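Side-chain contacts in glycine betaine/carnitine/choline ABC transporter%2C ATP-binding protein%2C putative (Staphylococcus aureus, PDB 5IIP), which probably serves as the ATP-binding subunit of the OpuC osmolyte uptake system, whose transport activity is inhibited by the second messenger c-di-AMP: residues Thr67-Asp72 with Asn127-Asp132; Ile83-Gln88 with Thr99-Ile104; His103-Gln108 with Val117-Lys122. All blocks are in the same frame, centred on the assembly; numbering follows the deposited sequence.

Contact 1: Thr67-Asp72 with Asn127-Asp132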
loop_
_atom_site.group_PDB
_atom_site.type_symbol
_atom_site.label_atom_id
_atom_site.label_comp_id
_atom_site.label_asym_id
_atom_site.label_seq_id
_atom_site.Cartn_x
_atom_site.Cartn_y
_atom_site.Cartn_z
ATOM N N THR D 67 1.406 14.115 -0.388
ATOM C CA THR D 67 0.380 13.417 0.362
ATOM C C THR D 67 0.524 13.584 1.873
ATOM O O THR D 67 1.515 14.049 2.383
ATOM N N ILE D 68 -0.530 13.205 2.562
ATOM C CA ILE D 68 -0.619 13.349 3.971
ATOM C C ILE D 68 -0.968 12.057 4.629
ATOM O O ILE D 68 -1.537 11.180 4.054
ATOM C CB ILE D 68 -1.714 14.357 4.332
ATOM C CG1 ILE D 68 -2.965 14.042 3.576
ATOM C CG2 ILE D 68 -1.324 15.745 3.945
ATOM C CD1 ILE D 68 -4.073 15.003 3.813
ATOM N N PHE D 69 -0.639 12.004 5.888
ATOM C CA PHE D 69 -0.898 10.870 6.700
ATOM C C PHE D 69 -1.984 11.107 7.726
ATOM O O PHE D 69 -1.991 12.086 8.397
ATOM C CB PHE D 69 0.382 10.488 7.375
ATOM C CG PHE D 69 1.453 10.196 6.440
ATOM C CD1 PHE D 69 1.605 8.954 5.940
ATOM C CD2 PHE D 69 2.269 11.175 6.029
ATOM C CE1 PHE D 69 2.579 8.680 5.050
ATOM C CE2 PHE D 69 3.254 10.921 5.135
ATOM C CZ PHE D 69 3.414 9.664 4.643
ATOM N N VAL D 70 -2.894 10.161 7.820
ATOM C CA VAL D 70 -3.981 10.195 8.747
ATOM C C VAL D 70 -3.624 9.536 10.052
ATOM O O VAL D 70 -3.159 8.454 10.072
ATOM C CB VAL D 70 -5.176 9.452 8.178
ATOM C CG1 VAL D 70 -6.402 9.618 9.033
ATOM C CG2 VAL D 70 -5.466 9.930 6.804
ATOM N N VAL D 71 -3.866 10.222 11.145
ATOM C CA VAL D 71 -3.605 9.698 12.450
ATOM C C VAL D 71 -4.795 9.978 13.302
ATOM O O VAL D 71 -5.589 10.792 12.967
ATOM C CB VAL D 71 -2.428 10.365 13.126
ATOM C CG1 VAL D 71 -1.143 10.004 12.464
ATOM C CG2 VAL D 71 -2.600 11.843 13.142
ATOM N N ASP D 72 -4.896 9.272 14.407
ATOM C CA ASP D 72 -5.942 9.460 15.369
ATOM C C ASP D 72 -5.582 10.400 16.510
ATOM O O ASP D 72 -4.570 11.017 16.523
ATOM C CB ASP D 72 -6.516 8.149 15.857
ATOM C CG ASP D 72 -5.568 7.336 16.620
ATOM O OD1 ASP D 72 -4.498 7.787 16.966
ATOM O OD2 ASP D 72 -5.905 6.202 16.875
ATOM N N ASN D 127 6.823 7.280 -0.027
ATOM C CA ASN D 127 6.836 7.756 1.342
ATOM C C ASN D 127 6.777 6.645 2.321
ATOM O O ASN D 127 5.813 5.947 2.373
ATOM C CB ASN D 127 5.629 8.622 1.578
ATOM C CG ASN D 127 5.529 9.734 0.611
ATOM O OD1 ASN D 127 4.745 9.691 -0.300
ATOM N ND2 ASN D 127 6.345 10.717 0.784
ATOM N N VAL D 128 7.811 6.483 3.114
ATOM C CA VAL D 128 7.829 5.437 4.095
ATOM C C VAL D 128 7.693 5.984 5.502
ATOM O O VAL D 128 8.609 6.527 6.065
ATOM C CB VAL D 128 9.133 4.664 3.983
ATOM C CG1 VAL D 128 9.084 3.409 4.799
ATOM C CG2 VAL D 128 9.420 4.326 2.547
ATOM N N PRO D 129 6.531 5.844 6.082
ATOM C CA PRO D 129 6.273 6.340 7.423
ATOM C C PRO D 129 7.074 5.659 8.489
ATOM O O PRO D 129 7.257 4.492 8.414
ATOM C CB PRO D 129 4.805 6.044 7.619
ATOM C CG PRO D 129 4.270 5.836 6.300
ATOM C CD PRO D 129 5.340 5.289 5.470
ATOM N N VAL D 130 7.525 6.391 9.484
ATOM C CA VAL D 130 8.283 5.816 10.564
ATOM C C VAL D 130 7.433 5.794 11.790
ATOM O O VAL D 130 6.876 6.777 12.175
ATOM C CB VAL D 130 9.524 6.620 10.871
ATOM C CG1 VAL D 130 10.277 6.017 12.024
ATOM C CG2 VAL D 130 10.387 6.700 9.652
ATOM N N VAL D 131 7.355 4.635 12.403
ATOM C CA VAL D 131 6.538 4.436 13.576
ATOM C C VAL D 131 7.243 3.837 14.767
ATOM O O VAL D 131 8.259 3.223 14.636
ATOM C CB VAL D 131 5.365 3.491 13.271
ATOM C CG1 VAL D 131 4.529 4.023 12.152
ATOM C CG2 VAL D 131 5.861 2.118 12.948
ATOM N N ASP D 132 6.659 4.034 15.937
ATOM C CA ASP D 132 7.165 3.479 17.170
ATOM C C ASP D 132 6.531 2.136 17.400
ATOM O O ASP D 132 5.720 1.730 16.624
ATOM C CB ASP D 132 6.966 4.431 18.331
ATOM C CG ASP D 132 5.531 4.628 18.719
ATOM O OD1 ASP D 132 4.668 3.808 18.401
ATOM O OD2 ASP D 132 5.276 5.622 19.391
#

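Contact 2: Ile83-Gln88 with Thr99-Ile104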
loop_
_atom_site.group_PDB
_atom_site.type_symbol
_atom_site.label_atom_id
_atom_site.label_comp_id
_atom_site.label_asym_id
_atom_site.label_seq_id
_atom_site.Cartn_x
_atom_site.Cartn_y
_atom_site.Cartn_z
ATOM N N ILE D 83 -2.692 12.986 -3.976
ATOM C CA ILE D 83 -3.576 13.762 -4.842
ATOM C C ILE D 83 -4.572 12.976 -5.628
ATOM O O ILE D 83 -5.696 13.379 -5.687
ATOM C CB ILE D 83 -2.755 14.589 -5.834
ATOM C CG1 ILE D 83 -1.912 15.602 -5.097
ATOM C CG2 ILE D 83 -3.620 15.371 -6.789
ATOM C CD1 ILE D 83 -2.707 16.700 -4.438
ATOM N N GLU D 84 -4.175 11.891 -6.237
ATOM C CA GLU D 84 -5.125 11.124 -6.980
ATOM C C GLU D 84 -6.210 10.573 -6.085
ATOM O O GLU D 84 -7.356 10.560 -6.453
ATOM C CB GLU D 84 -4.420 10.028 -7.767
ATOM C CG GLU D 84 -5.283 9.231 -8.718
ATOM C CD GLU D 84 -6.057 10.067 -9.682
ATOM O OE1 GLU D 84 -5.637 11.176 -9.990
ATOM O OE2 GLU D 84 -7.092 9.596 -10.132
ATOM N N ASP D 85 -5.854 10.127 -4.898
ATOM C CA ASP D 85 -6.835 9.560 -4.000
ATOM C C ASP D 85 -7.894 10.560 -3.653
ATOM O O ASP D 85 -9.051 10.240 -3.613
ATOM C CB ASP D 85 -6.178 9.103 -2.707
ATOM C CG ASP D 85 -5.359 7.846 -2.853
ATOM O OD1 ASP D 85 -5.783 6.895 -3.519
ATOM O OD2 ASP D 85 -4.286 7.807 -2.259
ATOM N N ILE D 86 -7.485 11.780 -3.380
ATOM C CA ILE D 86 -8.412 12.851 -3.054
ATOM C C ILE D 86 -9.364 13.230 -4.187
ATOM O O ILE D 86 -10.528 13.472 -3.947
ATOM C CB ILE D 86 -7.668 14.089 -2.600
ATOM C CG1 ILE D 86 -6.928 13.789 -1.338
ATOM C CG2 ILE D 86 -8.622 15.206 -2.283
ATOM C CD1 ILE D 86 -6.009 14.893 -0.925
ATOM N N ASN D 87 -8.875 13.267 -5.412
ATOM C CA ASN D 87 -9.729 13.606 -6.512
ATOM C C ASN D 87 -10.837 12.595 -6.621
ATOM O O ASN D 87 -11.963 12.969 -6.813
ATOM C CB ASN D 87 -8.962 13.627 -7.819
ATOM C CG ASN D 87 -7.948 14.704 -7.865
ATOM O OD1 ASN D 87 -6.847 14.517 -8.335
ATOM N ND2 ASN D 87 -8.308 15.840 -7.356
ATOM N N GLN D 88 -10.533 11.317 -6.495
ATOM C CA GLN D 88 -11.563 10.294 -6.596
ATOM C C GLN D 88 -12.544 10.475 -5.478
ATOM O O GLN D 88 -13.699 10.177 -5.612
ATOM N N THR D 99 -11.746 6.761 1.857
ATOM C CA THR D 99 -10.866 7.073 0.775
ATOM C C THR D 99 -9.431 6.776 1.017
ATOM O O THR D 99 -8.678 6.557 0.100
ATOM C CB THR D 99 -10.934 8.552 0.513
ATOM O OG1 THR D 99 -12.287 8.913 0.416
ATOM C CG2 THR D 99 -10.244 8.923 -0.738
ATOM N N MET D 100 -9.054 6.798 2.263
ATOM C CA MET D 100 -7.690 6.558 2.608
ATOM C C MET D 100 -7.251 5.136 2.324
ATOM O O MET D 100 -8.038 4.210 2.263
ATOM C CB MET D 100 -7.426 6.945 4.049
ATOM C CG MET D 100 -8.034 6.042 5.087
ATOM S SD MET D 100 -7.683 6.503 6.752
ATOM C CE MET D 100 -8.729 5.395 7.560
ATOM N N GLN D 101 -5.959 5.006 2.121
ATOM C CA GLN D 101 -5.355 3.748 1.827
ATOM C C GLN D 101 -4.719 3.257 3.099
ATOM O O GLN D 101 -3.940 3.917 3.692
ATOM C CB GLN D 101 -4.356 3.918 0.688
ATOM C CG GLN D 101 -4.959 4.262 -0.660
ATOM C CD GLN D 101 -5.558 3.082 -1.398
ATOM O OE1 GLN D 101 -5.483 1.958 -0.960
ATOM N NE2 GLN D 101 -6.150 3.346 -2.521
ATOM N N GLN D 102 -5.108 2.082 3.518
ATOM C CA GLN D 102 -4.647 1.523 4.744
ATOM C C GLN D 102 -3.555 0.514 4.654
ATOM O O GLN D 102 -3.187 -0.017 5.647
ATOM C CB GLN D 102 -5.810 0.936 5.494
ATOM C CG GLN D 102 -6.983 1.874 5.613
ATOM C CD GLN D 102 -8.150 1.341 6.378
ATOM O OE1 GLN D 102 -9.265 1.480 5.971
ATOM N NE2 GLN D 102 -7.897 0.755 7.492
ATOM N N HIS D 103 -3.041 0.239 3.477
ATOM C CA HIS D 103 -1.973 -0.724 3.334
ATOM C C HIS D 103 -0.727 -0.025 2.949
ATOM O O HIS D 103 -0.507 0.348 1.844
ATOM C CB HIS D 103 -2.385 -1.767 2.335
ATOM C CG HIS D 103 -3.612 -2.486 2.740
ATOM N ND1 HIS D 103 -3.607 -3.441 3.714
ATOM C CD2 HIS D 103 -4.892 -2.346 2.364
ATOM C CE1 HIS D 103 -4.826 -3.885 3.897
ATOM N NE2 HIS D 103 -5.626 -3.231 3.096
ATOM N N ILE D 104 0.104 0.135 3.925
ATOM C CA ILE D 104 1.297 0.884 3.779
ATOM C C ILE D 104 2.511 0.174 4.297
ATOM O O ILE D 104 2.426 -0.609 5.203
ATOM C CB ILE D 104 1.181 2.175 4.612
ATOM C CG1 ILE D 104 -0.229 2.707 4.698
ATOM C CG2 ILE D 104 2.001 3.266 4.014
ATOM C CD1 ILE D 104 -0.410 3.726 5.786
#

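Contact 3: His103-Gln108 with Val117-Lys122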
loop_
_atom_site.group_PDB
_atom_site.type_symbol
_atom_site.label_atom_id
_atom_site.label_comp_id
_atom_site.label_asym_id
_atom_site.label_seq_id
_atom_site.Cartn_x
_atom_site.Cartn_y
_atom_site.Cartn_z
ATOM N N HIS D 103 -3.041 0.239 3.477
ATOM C CA HIS D 103 -1.973 -0.724 3.334
ATOM C C HIS D 103 -0.727 -0.025 2.949
ATOM O O HIS D 103 -0.507 0.348 1.844
ATOM C CB HIS D 103 -2.385 -1.767 2.335
ATOM C CG HIS D 103 -3.612 -2.486 2.740
ATOM N ND1 HIS D 103 -3.607 -3.441 3.714
ATOM C CD2 HIS D 103 -4.892 -2.346 2.364
ATOM C CE1 HIS D 103 -4.826 -3.885 3.897
ATOM N NE2 HIS D 103 -5.626 -3.231 3.096
ATOM N N ILE D 104 0.104 0.135 3.925
ATOM C CA ILE D 104 1.297 0.884 3.779
ATOM C C ILE D 104 2.511 0.174 4.297
ATOM O O ILE D 104 2.426 -0.609 5.203
ATOM C CB ILE D 104 1.181 2.175 4.612
ATOM C CG1 ILE D 104 -0.229 2.707 4.698
ATOM C CG2 ILE D 104 2.001 3.266 4.014
ATOM C CD1 ILE D 104 -0.410 3.726 5.786
ATOM N N TYR D 105 3.652 0.498 3.716
ATOM C CA TYR D 105 4.931 -0.052 4.117
ATOM C C TYR D 105 5.508 0.904 5.110
ATOM O O TYR D 105 5.625 2.053 4.838
ATOM C CB TYR D 105 5.839 -0.227 2.895
ATOM C CG TYR D 105 7.283 -0.460 3.186
ATOM C CD1 TYR D 105 7.687 -1.505 3.945
ATOM C CD2 TYR D 105 8.230 0.348 2.676
ATOM C CE1 TYR D 105 8.990 -1.721 4.222
ATOM C CE2 TYR D 105 9.546 0.137 2.953
ATOM C CZ TYR D 105 9.909 -0.911 3.725
ATOM O OH TYR D 105 11.209 -1.121 3.994
ATOM N N THR D 106 5.846 0.409 6.280
ATOM C CA THR D 106 6.354 1.237 7.343
ATOM C C THR D 106 7.551 0.649 7.967
ATOM O O THR D 106 7.818 -0.485 7.784
ATOM C CB THR D 106 5.343 1.392 8.487
ATOM O OG1 THR D 106 5.114 0.134 9.094
ATOM C CG2 THR D 106 4.075 1.888 7.995
ATOM N N VAL D 107 8.263 1.444 8.732
ATOM C CA VAL D 107 9.397 0.951 9.459
ATOM C C VAL D 107 9.519 1.561 10.839
ATOM O O VAL D 107 9.100 2.664 11.071
ATOM C CB VAL D 107 10.687 1.158 8.719
ATOM C CG1 VAL D 107 10.608 0.479 7.392
ATOM C CG2 VAL D 107 10.959 2.605 8.568
ATOM N N GLN D 108 10.088 0.778 11.737
ATOM C CA GLN D 108 10.295 1.138 13.124
ATOM C C GLN D 108 11.406 2.108 13.299
ATOM O O GLN D 108 12.328 2.134 12.543
ATOM C CB GLN D 108 10.563 -0.096 13.955
ATOM C CG GLN D 108 9.384 -1.004 14.084
ATOM C CD GLN D 108 8.340 -0.445 15.009
ATOM O OE1 GLN D 108 8.621 0.422 15.805
ATOM N NE2 GLN D 108 7.134 -0.944 14.913
ATOM N N VAL D 117 16.907 -0.131 3.336
ATOM C CA VAL D 117 17.279 0.643 2.174
ATOM C C VAL D 117 17.154 -0.053 0.830
ATOM O O VAL D 117 16.734 0.557 -0.109
ATOM C CB VAL D 117 18.686 1.194 2.314
ATOM C CG1 VAL D 117 19.662 0.077 2.417
ATOM C CG2 VAL D 117 19.024 2.078 1.148
ATOM N N ARG D 118 17.510 -1.318 0.750
ATOM C CA ARG D 118 17.400 -2.054 -0.473
ATOM C C ARG D 118 15.962 -2.169 -0.938
ATOM O O ARG D 118 15.682 -2.075 -2.110
ATOM C CB ARG D 118 18.021 -3.423 -0.329
ATOM C CG ARG D 118 19.530 -3.445 -0.359
ATOM C CD ARG D 118 20.043 -4.845 -0.567
ATOM N NE ARG D 118 19.792 -5.698 0.567
ATOM C CZ ARG D 118 20.714 -6.416 1.167
ATOM N NH1 ARG D 118 21.944 -6.397 0.721
ATOM N NH2 ARG D 118 20.400 -7.162 2.196
ATOM N N THR D 119 15.054 -2.393 -0.014
ATOM C CA THR D 119 13.650 -2.492 -0.311
ATOM C C THR D 119 13.142 -1.179 -0.790
ATOM O O THR D 119 12.365 -1.129 -1.686
ATOM C CB THR D 119 12.850 -2.912 0.924
ATOM O OG1 THR D 119 13.144 -4.260 1.232
ATOM C CG2 THR D 119 11.378 -2.831 0.716
ATOM N N ILE D 120 13.570 -0.111 -0.157
ATOM C CA ILE D 120 13.137 1.207 -0.528
ATOM C C ILE D 120 13.583 1.582 -1.898
ATOM O O ILE D 120 12.839 2.142 -2.619
ATOM C CB ILE D 120 13.660 2.243 0.460
ATOM C CG1 ILE D 120 13.029 1.995 1.789
ATOM C CG2 ILE D 120 13.402 3.664 0.016
ATOM C CD1 ILE D 120 13.538 2.901 2.848
ATOM N N LEU D 121 14.836 1.338 -2.210
ATOM C CA LEU D 121 15.391 1.657 -3.509
ATOM C C LEU D 121 14.815 0.804 -4.604
ATOM O O LEU D 121 14.615 1.241 -5.688
ATOM C CB LEU D 121 16.904 1.547 -3.501
ATOM C CG LEU D 121 17.672 2.540 -2.671
ATOM C CD1 LEU D 121 19.136 2.243 -2.614
ATOM C CD2 LEU D 121 17.447 3.923 -3.144
ATOM N N LYS D 122 14.630 -0.459 -4.315
ATOM C CA LYS D 122 14.096 -1.404 -5.268
ATOM C C LYS D 122 12.640 -1.220 -5.630
ATOM O O LYS D 122 12.244 -1.437 -6.740
ATOM C CB LYS D 122 14.341 -2.813 -4.804
ATOM C CG LYS D 122 15.715 -3.356 -5.102
ATOM C CD LYS D 122 15.752 -4.838 -4.804
ATOM C CE LYS D 122 17.130 -5.340 -4.585
ATOM N NZ LYS D 122 17.000 -6.520 -3.736
#

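Contact 1: Thr67-Asp72 with Asn127-Asp132
Two CBS repeats face each other in this chain, and Phe-69 of strand 67-71 meets Pro-129 and Asn-127 of strand 127-131 where their sheets come together. The two strands run in roughly the same direction without sharing backbone hydrogen bonds. CA of Phe-69 and CA of Pro-129 lie 8.5 Å apart, whereas CA of Asp-72 and CA of Asp-132 are separated by 14.5 Å, and the strands splay apart toward their C-terminal ends. The Phe-69 ring fills the closer end. With CG beside the backbone N (chi1 -58°), it reaches across so that CE1 comes within 3.5 Å of CG of Pro-129, and CD1 lies 4.1 Å from the same CG. The two side chains cross at about a right angle. Each strand is the central one of a three-stranded sheet, and the pairing of two such units is the architecture of a tandem CBS module. At the outer rim of the ring, CZ is 3.9 Å from CB of Asn-127, which sits at the ring's edge, in its plane. The Asn-127 amide is turned almost perpendicular to the ring, at 85°, and the contact uses the methylene of the asparagine. Phe-80 meets the Phe-69 ring with planes inclined at about 65°, while Leu-140 of strand 137-142 also packs against Phe-69, which is buried.

Contact 2: Ile83-Gln88 with Thr99-Ile104
Gln-101 and Asp-85 meet where helix 83-90 of the first CBS domain faces the loop 99-104, which follows helix 96-99 in the second. CB of Gln-101 points toward the helix, and a bend at chi2 (-79°) turns the chain beyond it. CG itself lies beside the carboxylate of Asp-85, 3.9 Å from OD2 and 4.0 Å from OD1. Past CD the amide divides. NE2 stays on the helix side, 3.7 Å from OD1 of Asp-85, too long for a hydrogen bond, and the amide and carboxylate planes are 43° apart. OE1 instead accepts a hydrogen bond from the backbone N of Thr-106 of the second subunit. Further back, Thr-99 touches the helix backbone: its CG2, placed opposite its own N, comes within 3.4 Å of the carbonyl O of Asp-85. The hydroxyl of Thr-99 is used elsewhere, in a hydrogen bond to O of Ser-95. The CA atoms of Asp-85 and Thr-99 are only 6.7 Å apart, close enough for the methyl to touch the carbonyl oxygen. OD1 of Asp-85 forms a salt bridge to Arg-123 of the second subunit. Within the chain, then, the meeting is one of van der Waals touch and loose polar proximity; the salt bridge of Asp-85 and the hydrogen bond of the Gln-101 side-chain oxygen OE1 lead across the dimer interface, and the arginine probably helps to keep the aspartate ionised.

Contact 3: His103-Gln108 with Val117-Lys122
The extended run from Ile-104 to Gln-108 lies across from helix 114-122 at a distance that a single aromatic side chain can span, with CA of Tyr-105 and CA of Ile-120 9.5 Å apart. Tyr-105 covers that gap. Its CG lies opposite the backbone N (chi1 165°), a torsion that sends the ring outward from the chain to the helix. The far end of the ring meets Thr-119, whose methyl CG2 is 3.7 Å from OH and 3.9 Å from CZ, approaching obliquely; CB of Thr-119 also lies 3.9 Å from OH. The phenolic oxygen thus rests against the hydrocarbon part of the threonine. One edge of the ring, at CE2, goes to Ile-120: CG1 stands near the ring plane, 4.1 Å from CE2, and the two side chains cross at about a right angle. Ile-120 itself is buried, and Arg-143 of helix 143-153 packs on it. Tyr-105 also packs on Val-128 and on Gln-102 of the second subunit. Packing of a helix against the residues leading into the first strand belongs to the beta-alpha-beta unit formed by strand 107-108, helix 114-122 and strand 127-131, part of the second CBS domain.

From the N terminus, the chain enters contact 1 at 67-72 and does not close it until 127-132, so the other two contacts fall within that span. Contact 2 opens at helix 83-90 and closes at 99-104; contact 3 starts before that segment ends, sharing His-103 and Ile-104, and closes at 117-122. The pair therefore follow in series, without crossing. Contact 1 joins the sheets of the two CBS domains, contact 2 ties helix 83-90 of the first to the loop ahead of strand 107-108 in the second, and contact 3 lies inside the second. Ile-104 packs on Pro-129, and probable backbone hydrogen bonds of Val-107 with Pro-129 and Val-131 connect contacts 1 and 3.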